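Local coordinates for O-methyltransferase (Burkholderia thailandensis, PDB 3MCZ), which probably transfers a methyl group from S-adenosyl-L-methionine to a hydroxyl group of a substrate that is not known, and forms a dimer, at residues S38-Y43 and A74-A79. Numbering follows the deposited sequence.
Sequences SAILHY and AILLHA
Ile40 and Tyr43 of helix 35-46 meet Leu76 of helix 70-82 in the small N-terminal dimerisation domain, which probably belongs to the winged-helix group. The contact is apolar and slight, burying 133 Å² in all. Leu76 carries most of one side, with a small share of buried surface from Ala79, and offers a different methyl to each partner. Its CD2 lies 3.9 Å from CE2 of Tyr43. The methyl comes to the edge of the ring, close to the ring plane, and does not cover a face. CD1 of Leu76 turns to Ile40 and stops 4.4 Å from its CG2, a looser touch. Both Tyr43 (chi1 169°) and Leu76 (chi1 177°) extend CG anti to the backbone nitrogen, which carries the ring and the forked leucine end across to each other. Ile40 and Tyr43 stand three residues apart, on the same side of their helix. The nearest CA atoms, those of Ile40 and Leu76, are 8.6 Å apart, so only side chains bridge the space between the two helices. The phenol end of Tyr43 is held within its own chain, where OH hydrogen-bonds to OD2 of Asp47. Ser38 and His42 hydrogen-bond to backbone carbonyls of Leu31 and Ser32 of the second subunit, whose Leu305 and Gly129 also pack on Ile40 and Tyr43. Helix 35-46 thus joins the dimer interface to helix 70-82, which precedes the two-stranded hairpin 86-89 and 92-95, consistent with the winged-helix dimerisation domain of this O-methyltransferase family.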
loop_
_atom_site.group_PDB
_atom_site.type_symbol
_atom_site.label_atom_id
_atom_site.label_comp_id
_atom_site.label_asym_id
_atom_site.label_seq_id
_atom_site.Cartn_x
_atom_site.Cartn_y
_atom_site.Cartn_z
ATOM N N SER A 38 -3.454 -2.610 2.143
ATOM C CA SER A 38 -4.341 -2.581 0.957
ATOM C C SER A 38 -4.775 -3.965 0.589
ATOM O O SER A 38 -5.981 -4.223 0.411
ATOM C CB SER A 38 -3.652 -1.927 -0.255
ATOM O OG SER A 38 -3.232 -0.621 0.081
ATOM N N ALA A 39 -3.786 -4.861 0.459
ATOM C CA ALA A 39 -4.048 -6.242 0.014
ATOM C C ALA A 39 -5.013 -6.972 0.944
ATOM O O ALA A 39 -5.862 -7.715 0.489
ATOM C CB ALA A 39 -2.761 -6.992 -0.103
ATOM N N ILE A 40 -4.885 -6.738 2.250
ATOM C CA ILE A 40 -5.782 -7.359 3.249
ATOM C C ILE A 40 -7.245 -6.922 3.008
ATOM O O ILE A 40 -8.159 -7.753 2.957
ATOM C CB ILE A 40 -5.349 -6.978 4.668
ATOM C CG1 ILE A 40 -3.980 -7.573 4.965
ATOM C CG2 ILE A 40 -6.422 -7.388 5.731
ATOM C CD1 ILE A 40 -3.321 -6.950 6.212
ATOM N N LEU A 41 -7.459 -5.615 2.881
ATOM C CA LEU A 41 -8.779 -5.119 2.591
ATOM C C LEU A 41 -9.300 -5.591 1.259
ATOM O O LEU A 41 -10.472 -5.944 1.139
ATOM C CB LEU A 41 -8.795 -3.593 2.633
ATOM C CG LEU A 41 -10.158 -2.921 2.381
ATOM C CD1 LEU A 41 -11.281 -3.431 3.315
ATOM C CD2 LEU A 41 -9.990 -1.366 2.434
ATOM N N HIS A 42 -8.440 -5.571 0.240
ATOM C CA HIS A 42 -8.825 -6.044 -1.067
ATOM C C HIS A 42 -9.322 -7.464 -0.970
ATOM O O HIS A 42 -10.372 -7.795 -1.560
ATOM C CB HIS A 42 -7.693 -5.958 -2.117
ATOM C CG HIS A 42 -7.175 -4.567 -2.382
ATOM N ND1 HIS A 42 -5.938 -4.357 -2.945
ATOM C CD2 HIS A 42 -7.674 -3.337 -2.110
ATOM C CE1 HIS A 42 -5.701 -3.062 -3.036
ATOM N NE2 HIS A 42 -6.726 -2.415 -2.505
ATOM N N TYR A 43 -8.599 -8.309 -0.239
ATOM C CA TYR A 43 -8.986 -9.721 -0.108
ATOM C C TYR A 43 -10.366 -9.873 0.573
ATOM O O TYR A 43 -11.237 -10.609 0.073
ATOM C CB TYR A 43 -7.894 -10.567 0.643
ATOM C CG TYR A 43 -8.480 -11.895 0.949
ATOM C CD1 TYR A 43 -8.764 -12.769 -0.075
ATOM C CD2 TYR A 43 -8.942 -12.200 2.218
ATOM C CE1 TYR A 43 -9.410 -13.929 0.148
ATOM C CE2 TYR A 43 -9.585 -13.382 2.455
ATOM C CZ TYR A 43 -9.807 -14.245 1.418
ATOM O OH TYR A 43 -10.476 -15.406 1.620
ATOM N N ALA A 74 -8.599 -17.648 11.897
ATOM C CA ALA A 74 -8.472 -16.916 13.171
ATOM C C ALA A 74 -7.455 -15.787 13.074
ATOM O O ALA A 74 -7.723 -14.702 13.514
ATOM C CB ALA A 74 -8.110 -17.871 14.329
ATOM N N ILE A 75 -6.297 -16.050 12.491
ATOM C CA ILE A 75 -5.284 -15.017 12.318
ATOM C C ILE A 75 -5.843 -13.815 11.488
ATOM O O ILE A 75 -5.647 -12.647 11.847
ATOM C CB ILE A 75 -3.988 -15.613 11.685
ATOM C CG1 ILE A 75 -3.319 -16.619 12.628
ATOM C CG2 ILE A 75 -2.994 -14.513 11.365
ATOM C CD1 ILE A 75 -2.243 -17.482 11.934
ATOM N N LEU A 76 -6.543 -14.120 10.389
ATOM C CA LEU A 76 -7.102 -13.075 9.559
ATOM C C LEU A 76 -8.150 -12.285 10.340
ATOM O O LEU A 76 -8.166 -11.066 10.280
ATOM C CB LEU A 76 -7.711 -13.643 8.300
ATOM C CG LEU A 76 -8.403 -12.599 7.385
ATOM C CD1 LEU A 76 -7.483 -11.536 6.826
ATOM C CD2 LEU A 76 -9.132 -13.343 6.282
ATOM N N LEU A 77 -9.019 -12.985 11.061
ATOM C CA LEU A 77 -10.125 -12.311 11.708
ATOM C C LEU A 77 -9.590 -11.379 12.779
ATOM O O LEU A 77 -10.094 -10.278 12.940
ATOM C CB LEU A 77 -11.128 -13.295 12.288
ATOM C CG LEU A 77 -11.901 -14.149 11.281
ATOM C CD1 LEU A 77 -12.414 -15.398 11.963
ATOM C CD2 LEU A 77 -13.057 -13.336 10.658
ATOM N N HIS A 78 -8.586 -11.851 13.521
ATOM C CA HIS A 78 -7.907 -11.001 14.498
ATOM C C HIS A 78 -7.295 -9.759 13.890
ATOM O O HIS A 78 -7.451 -8.674 14.423
ATOM C CB HIS A 78 -6.894 -11.827 15.322
ATOM C CG HIS A 78 -7.545 -12.755 16.298
ATOM N ND1 HIS A 78 -7.341 -14.116 16.283
ATOM C CD2 HIS A 78 -8.385 -12.513 17.331
ATOM C CE1 HIS A 78 -8.038 -14.677 17.258
ATOM N NE2 HIS A 78 -8.696 -13.726 17.897
ATOM N N ALA A 79 -6.637 -9.878 12.745
ATOM C CA ALA A 79 -6.081 -8.712 12.084
ATOM C C ALA A 79 -7.166 -7.733 11.607
ATOM O O ALA A 79 -6.991 -6.500 11.713
ATOM C CB ALA A 79 -5.162 -9.144 10.881
#